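Local coordinates for periplasmic beta-glucosidase (Pseudomonas aeruginosa, PDB 6R5T), which probably hydrolyses terminal, non-reducing beta-D-glucosyl residues in the periplasm with release of beta-D-glucose, as a family 3 glycoside hydrolase, at residues E144-L152 and K671-V679; P606-L614 and V718-E726. The protein carries 1 engineered substitution. All coordinates share one frame; numbering follows the deposited sequence.

Contact 1: E144-L152 and K671-V679; sequences EDTYLTSLL and KELRGFRKV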
# COMPACT_ATOMS: atom_id res chain seq x y z
N GLU A 144 0.03 -4.58 -15.02
CA GLU A 144 -0.74 -3.62 -14.22
C GLU A 144 -1.91 -3.03 -15.00
O GLU A 144 -2.65 -2.28 -14.38
CB GLU A 144 0.17 -2.49 -13.73
CG GLU A 144 0.63 -1.46 -14.75
CD GLU A 144 1.82 -0.62 -14.29
OE1 GLU A 144 2.65 -1.10 -13.44
OE2 GLU A 144 2.02 0.50 -14.83
N ASP A 145 -2.03 -3.29 -16.29
CA ASP A 145 -3.04 -2.54 -17.06
C ASP A 145 -4.35 -3.30 -17.27
O ASP A 145 -4.35 -4.44 -17.74
CB ASP A 145 -2.51 -2.15 -18.43
CG ASP A 145 -3.53 -1.27 -19.14
OD1 ASP A 145 -3.86 -0.16 -18.62
OD2 ASP A 145 -3.95 -1.72 -20.22
N THR A 146 -5.43 -2.59 -17.02
CA THR A 146 -6.79 -3.21 -17.10
C THR A 146 -7.12 -3.53 -18.56
O THR A 146 -7.66 -4.59 -18.84
CB THR A 146 -7.80 -2.28 -16.48
OG1 THR A 146 -7.42 -2.01 -15.13
CG2 THR A 146 -9.18 -2.87 -16.55
N TYR A 147 -6.87 -2.60 -19.49
CA TYR A 147 -7.16 -2.80 -20.92
C TYR A 147 -6.43 -4.03 -21.45
O TYR A 147 -7.04 -4.95 -22.09
CB TYR A 147 -6.92 -1.52 -21.70
CG TYR A 147 -7.22 -1.61 -23.16
CD1 TYR A 147 -6.26 -2.03 -24.05
CD2 TYR A 147 -8.45 -1.24 -23.64
CE1 TYR A 147 -6.55 -2.19 -25.41
CE2 TYR A 147 -8.73 -1.33 -24.99
CZ TYR A 147 -7.80 -1.81 -25.87
OH TYR A 147 -8.23 -1.76 -27.18
N LEU A 148 -5.12 -4.06 -21.28
CA LEU A 148 -4.31 -5.12 -21.86
C LEU A 148 -4.70 -6.45 -21.17
O LEU A 148 -4.85 -7.45 -21.89
CB LEU A 148 -2.83 -4.79 -21.66
CG LEU A 148 -1.89 -5.85 -22.19
CD1 LEU A 148 -2.11 -6.08 -23.69
CD2 LEU A 148 -0.47 -5.41 -21.94
N THR A 149 -4.78 -6.47 -19.83
CA THR A 149 -5.08 -7.74 -19.15
C THR A 149 -6.49 -8.24 -19.56
O THR A 149 -6.65 -9.48 -19.75
CB THR A 149 -4.95 -7.60 -17.64
OG1 THR A 149 -3.57 -7.35 -17.37
CG2 THR A 149 -5.46 -8.82 -16.90
N SER A 150 -7.44 -7.34 -19.72
CA SER A 150 -8.82 -7.71 -20.17
C SER A 150 -8.75 -8.34 -21.56
O SER A 150 -9.40 -9.39 -21.81
CB SER A 150 -9.76 -6.59 -20.10
OG SER A 150 -9.93 -6.19 -18.76
N LEU A 151 -8.01 -7.72 -22.46
CA LEU A 151 -7.89 -8.25 -23.83
C LEU A 151 -7.27 -9.64 -23.79
O LEU A 151 -7.80 -10.59 -24.41
CB LEU A 151 -7.04 -7.26 -24.63
CG LEU A 151 -6.90 -7.52 -26.12
CD1 LEU A 151 -6.36 -6.25 -26.79
CD2 LEU A 151 -5.93 -8.61 -26.45
N LEU A 152 -6.16 -9.80 -23.09
CA LEU A 152 -5.43 -11.08 -23.05
C LEU A 152 -6.26 -12.15 -22.32
O LEU A 152 -6.17 -13.29 -22.68
CB LEU A 152 -4.03 -10.89 -22.47
CG LEU A 152 -3.15 -9.95 -23.31
CD1 LEU A 152 -1.75 -10.00 -22.71
CD2 LEU A 152 -3.06 -10.41 -24.79
N LYS A 671 -3.36 8.99 -17.66
CA LYS A 671 -3.42 8.26 -18.94
C LYS A 671 -4.06 6.91 -18.69
O LYS A 671 -3.82 6.32 -17.60
CB LYS A 671 -2.01 7.85 -19.43
CG LYS A 671 -1.23 8.99 -19.95
CD LYS A 671 -0.03 8.56 -20.68
CE LYS A 671 0.60 9.74 -21.36
NZ LYS A 671 0.95 10.82 -20.41
N GLU A 672 -4.76 6.38 -19.68
CA GLU A 672 -5.30 5.02 -19.60
C GLU A 672 -5.11 4.37 -20.98
O GLU A 672 -5.50 4.98 -21.97
CB GLU A 672 -6.79 5.01 -19.25
CG GLU A 672 -7.10 5.50 -17.84
CD GLU A 672 -8.54 5.25 -17.40
OE1 GLU A 672 -9.40 5.97 -17.94
OE2 GLU A 672 -8.80 4.36 -16.52
N LEU A 673 -4.47 3.21 -21.06
CA LEU A 673 -4.30 2.54 -22.37
C LEU A 673 -5.67 2.26 -22.99
O LEU A 673 -6.54 1.68 -22.30
CB LEU A 673 -3.54 1.25 -22.19
CG LEU A 673 -3.14 0.53 -23.47
CD1 LEU A 673 -2.04 1.27 -24.19
CD2 LEU A 673 -2.67 -0.86 -23.12
N ARG A 674 -5.82 2.60 -24.27
CA ARG A 674 -7.07 2.33 -24.99
C ARG A 674 -6.79 1.76 -26.37
O ARG A 674 -7.74 1.50 -27.09
CB ARG A 674 -7.98 3.56 -25.08
CG ARG A 674 -8.66 3.93 -23.79
CD ARG A 674 -9.61 2.86 -23.38
NE ARG A 674 -10.36 3.21 -22.20
CZ ARG A 674 -10.10 2.82 -20.99
NH1 ARG A 674 -9.01 2.12 -20.73
NH2 ARG A 674 -10.97 3.13 -20.02
N GLY A 675 -5.55 1.47 -26.74
CA GLY A 675 -5.30 0.73 -27.96
C GLY A 675 -3.82 0.52 -28.15
O GLY A 675 -3.02 1.21 -27.47
N PHE A 676 -3.47 -0.42 -28.99
CA PHE A 676 -2.06 -0.61 -29.33
C PHE A 676 -1.95 -1.37 -30.64
O PHE A 676 -2.93 -2.01 -31.07
CB PHE A 676 -1.30 -1.33 -28.22
CG PHE A 676 -1.81 -2.70 -27.87
CD1 PHE A 676 -1.34 -3.81 -28.56
CD2 PHE A 676 -2.77 -2.84 -26.88
CE1 PHE A 676 -1.79 -5.07 -28.18
CE2 PHE A 676 -3.26 -4.10 -26.55
CZ PHE A 676 -2.76 -5.20 -27.22
N ARG A 677 -0.79 -1.23 -31.25
CA ARG A 677 -0.52 -1.94 -32.53
C ARG A 677 0.93 -2.37 -32.47
O ARG A 677 1.82 -1.49 -32.43
CB ARG A 677 -0.76 -1.08 -33.77
CG ARG A 677 -1.21 -1.84 -35.02
CD ARG A 677 -2.70 -2.27 -34.93
NE ARG A 677 -3.71 -1.24 -35.23
CZ ARG A 677 -4.70 -0.85 -34.44
NH1 ARG A 677 -4.89 -1.34 -33.22
NH2 ARG A 677 -5.54 0.07 -34.89
N LYS A 678 1.18 -3.66 -32.55
CA LYS A 678 2.56 -4.12 -32.71
C LYS A 678 2.82 -4.23 -34.20
O LYS A 678 2.04 -4.90 -34.90
CB LYS A 678 2.76 -5.45 -32.04
CG LYS A 678 4.20 -5.91 -32.13
CD LYS A 678 4.41 -7.09 -31.28
CE LYS A 678 5.84 -7.42 -30.98
NZ LYS A 678 5.77 -8.86 -30.59
N VAL A 679 3.94 -3.66 -34.64
CA VAL A 679 4.25 -3.54 -36.08
C VAL A 679 5.68 -3.94 -36.29
O VAL A 679 6.58 -3.32 -35.67
CB VAL A 679 3.98 -2.10 -36.55
CG1 VAL A 679 4.21 -2.00 -38.03
CG2 VAL A 679 2.57 -1.64 -36.15
O HOH W 1 -6.28 0.69 -19.33
O HOH W 2 -6.10 -2.12 -29.59

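Contact 2: P606-L614 and V718-E726; sequences PLYPFGYGL and VGLDSAQTE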
# COMPACT_ATOMS: atom_id res chain seq x y z
N PRO A 606 8.93 5.79 -12.02
CA PRO A 606 9.53 4.49 -12.22
C PRO A 606 10.90 4.62 -12.88
O PRO A 606 11.16 5.60 -13.61
CB PRO A 606 8.53 3.80 -13.16
CG PRO A 606 7.96 4.92 -13.93
CD PRO A 606 7.81 6.08 -12.94
N LEU A 607 11.76 3.63 -12.66
CA LEU A 607 13.02 3.55 -13.43
C LEU A 607 12.69 3.28 -14.89
O LEU A 607 13.23 3.96 -15.76
CB LEU A 607 13.92 2.45 -12.88
CG LEU A 607 15.26 2.36 -13.62
CD1 LEU A 607 16.04 3.68 -13.57
CD2 LEU A 607 16.12 1.29 -13.02
N TYR A 608 11.76 2.35 -15.14
CA TYR A 608 11.33 2.02 -16.53
C TYR A 608 9.81 2.07 -16.50
O TYR A 608 9.20 1.36 -15.71
CB TYR A 608 11.81 0.65 -16.98
CG TYR A 608 13.29 0.39 -16.86
CD1 TYR A 608 14.20 1.04 -17.67
CD2 TYR A 608 13.77 -0.55 -15.98
CE1 TYR A 608 15.56 0.76 -17.58
CE2 TYR A 608 15.11 -0.84 -15.88
CZ TYR A 608 16.02 -0.19 -16.69
OH TYR A 608 17.37 -0.49 -16.61
N PRO A 609 9.19 2.89 -17.34
CA PRO A 609 7.73 3.03 -17.30
C PRO A 609 7.02 1.92 -18.08
O PRO A 609 7.57 1.20 -18.85
CB PRO A 609 7.50 4.35 -18.00
CG PRO A 609 8.62 4.38 -19.00
CD PRO A 609 9.83 3.77 -18.33
N PHE A 610 5.73 1.81 -17.82
CA PHE A 610 4.83 0.96 -18.60
C PHE A 610 5.01 1.22 -20.08
O PHE A 610 5.08 2.40 -20.51
CB PHE A 610 3.40 1.28 -18.19
CG PHE A 610 2.39 0.43 -18.90
CD1 PHE A 610 2.04 -0.85 -18.43
CD2 PHE A 610 1.73 0.92 -20.02
CE1 PHE A 610 1.04 -1.57 -19.08
CE2 PHE A 610 0.73 0.19 -20.65
CZ PHE A 610 0.41 -1.06 -20.20
N GLY A 611 5.14 0.17 -20.85
CA GLY A 611 5.29 0.25 -22.31
C GLY A 611 6.72 0.49 -22.76
O GLY A 611 6.92 0.59 -23.99
N TYR A 612 7.70 0.49 -21.85
CA TYR A 612 9.12 0.75 -22.20
C TYR A 612 9.76 -0.49 -22.81
O TYR A 612 9.59 -1.62 -22.31
CB TYR A 612 9.90 1.18 -20.97
CG TYR A 612 11.34 1.49 -21.22
CD1 TYR A 612 11.75 2.65 -21.82
CD2 TYR A 612 12.29 0.57 -20.86
CE1 TYR A 612 13.10 2.90 -22.02
CE2 TYR A 612 13.64 0.78 -21.07
CZ TYR A 612 14.04 1.95 -21.63
OH TYR A 612 15.40 2.10 -21.81
N GLY A 613 10.57 -0.25 -23.82
CA GLY A 613 11.48 -1.31 -24.29
C GLY A 613 12.19 -0.86 -25.54
O GLY A 613 11.55 -0.14 -26.37
N LEU A 614 13.46 -1.18 -25.63
CA LEU A 614 14.32 -0.66 -26.71
C LEU A 614 14.40 -1.69 -27.84
O LEU A 614 13.83 -2.77 -27.80
CB LEU A 614 15.72 -0.38 -26.15
CG LEU A 614 15.79 0.59 -24.96
CD1 LEU A 614 17.23 0.72 -24.52
CD2 LEU A 614 15.21 1.93 -25.34
N VAL A 718 -0.36 9.34 -28.18
CA VAL A 718 0.29 8.21 -28.87
C VAL A 718 1.78 8.28 -28.66
O VAL A 718 2.35 9.38 -28.61
CB VAL A 718 -0.11 8.18 -30.37
CG1 VAL A 718 0.64 7.09 -31.07
CG2 VAL A 718 -1.61 7.95 -30.49
N GLY A 719 2.39 7.12 -28.50
CA GLY A 719 3.85 7.02 -28.44
C GLY A 719 4.28 5.57 -28.31
O GLY A 719 3.46 4.65 -28.35
N LEU A 720 5.59 5.39 -28.21
CA LEU A 720 6.20 4.04 -28.09
C LEU A 720 6.45 3.62 -26.64
O LEU A 720 6.96 2.51 -26.43
CB LEU A 720 7.49 4.04 -28.92
CG LEU A 720 7.31 4.42 -30.38
CD1 LEU A 720 8.63 4.27 -31.11
CD2 LEU A 720 6.24 3.57 -31.08
N ASP A 721 6.05 4.45 -25.68
CA ASP A 721 5.89 4.03 -24.27
C ASP A 721 4.98 5.05 -23.60
O ASP A 721 4.65 6.08 -24.18
CB ASP A 721 7.23 3.76 -23.56
CG ASP A 721 8.13 4.93 -23.41
OD1 ASP A 721 7.65 5.96 -22.94
OD2 ASP A 721 9.31 4.82 -23.77
N SER A 722 4.60 4.81 -22.37
CA SER A 722 3.68 5.68 -21.62
C SER A 722 4.31 7.02 -21.24
O SER A 722 3.54 7.95 -20.89
CB SER A 722 3.11 4.96 -20.45
OG SER A 722 4.09 4.72 -19.45
N ALA A 723 5.63 7.12 -21.24
CA ALA A 723 6.35 8.37 -20.88
C ALA A 723 6.70 9.24 -22.09
O ALA A 723 7.08 10.41 -21.85
CB ALA A 723 7.61 8.02 -20.16
N GLN A 724 6.74 8.70 -23.29
CA GLN A 724 7.26 9.40 -24.51
C GLN A 724 6.10 9.54 -25.49
O GLN A 724 6.04 8.83 -26.49
CB GLN A 724 8.43 8.66 -25.13
CG GLN A 724 9.60 8.53 -24.16
CD GLN A 724 10.83 8.01 -24.86
OE1 GLN A 724 11.61 8.79 -25.42
NE2 GLN A 724 10.98 6.69 -24.89
N THR A 725 5.16 10.41 -25.19
CA THR A 725 3.96 10.57 -26.02
C THR A 725 3.76 12.03 -26.44
O THR A 725 4.49 12.96 -25.95
CB THR A 725 2.69 10.15 -25.26
OG1 THR A 725 2.52 10.97 -24.12
CG2 THR A 725 2.72 8.70 -24.82
N GLU A 726 2.83 12.21 -27.35
CA GLU A 726 2.27 13.55 -27.60
C GLU A 726 0.77 13.40 -27.69
O GLU A 726 0.26 12.26 -27.94
CB GLU A 726 2.85 14.17 -28.86
CG GLU A 726 2.48 13.43 -30.10
CD GLU A 726 3.35 13.82 -31.28
OE1 GLU A 726 4.58 13.85 -31.11
OE2 GLU A 726 2.77 13.99 -32.36
O HOH W 3 10.41 2.47 -24.98

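Contact 1: E144-L152 and K671-V679
L673 packs its side chain under the start of the helix, between D145 and Y147. L673 CD2 lies 3.3 Å from D145 OD2 and 3.9 Å from Y147 CD1. CG of L673 is anti to its backbone N (chi1 -173°), which sends the branch to the helix. This end is buried and tight. D145 OD2 also caps the helix, accepting from L148 N at 2.8 Å. D145 OD1 bonds to Y578 and to a water that also donates to L673 O. L148 CD1 is 3.7 Å from F676 CE2, and L151 CD1 is 3.8 Å from F676 CZ. W98 meets the F676 ring edge-to-face. The packing joins the first turns of helix 146-161, in the TIM-barrel-like N-terminal domain, to edge strand 672-681 of the fibronectin type III-like domain. R674 and G675 form a classic beta bulge opposite L657, at the point where Y147 lies. The flank of Y147, R674 and F676 is more open. CA of R674 sits 4.1 Å from the centroid of the Y147 ring, 13° off its normal, a CH-pi contact over the face. The ring edge meets F676 CE2. A second water accepts from F676 N and lies 3.2 Å from Y147 OH.

Contact 2: P606-L614 and V718-E726
F610 O is gripped twice by S722. S722 N donates to F610 O at 3.1 Å, in the carbonyl plane. S722 OG donates to F610 O at 2.7 Å, tilted 19° from that plane. The hydroxyl can reach because OG sits between the backbone N and the carbonyl carbon of S722 (chi1 69°). F610 is the second residue of a type II beta turn, P609 to Y612, and G611 takes the positive phi of its third position.

D721 shapes its own turn with further polar bonds. D721 OD1 accepts from A723 N at 2.9 Å, through the anti lone pair, which makes an Asx turn. D721 OD2 takes a nearly straight bond from Q724 NE2 at 2.7 Å. It reaches the other segment through a water that links D721 OD2 to G613 N.

Packing is close where D721 lies against the turn. D721 CB lies 3.2 Å from G611 O, an oxygen that also accepts from Q656. The Y612 and D721 side chains run alongside each other, the ring edge to the carboxylate. The Y612 hydroxyl bonds to L366 O. Apolar contact is slight: P609 CG meets A723 CB at 4.0 Å.

The loop before strand 619-626, in the C-terminal domain region, meets the hairpin between strands 712-719 and 725-732 of the fibronectin-like domain. Both direct bonds converge on F610 O, one from a backbone N and one from a hydroxyl. The join therefore probably depends on turn geometry more than on apolar bulk.

The centres of contact 1 and contact 2 are about 13 Å apart, on the same side of the chain's centre. Along the chain the segments alternate: 144-152, 606-614, 671-679, 718-726. Both contacts reach one mixed sheet of the fibronectin-like domain, at edge strand 672-681 in contact 1 and at the 712-719/725-732 hairpin in contact 2. They also touch directly, since D145 CB packs on F610 CZ at 3.6 Å and K671 CE lies 3.5 Å from S722 O. Y578 bridges the two, hydrogen-bonded to D145 OD1 and stacked on the F610 ring. The fibronectin-like domain is therefore held against both the N-terminal and the C-terminal domain regions at one continuous junction.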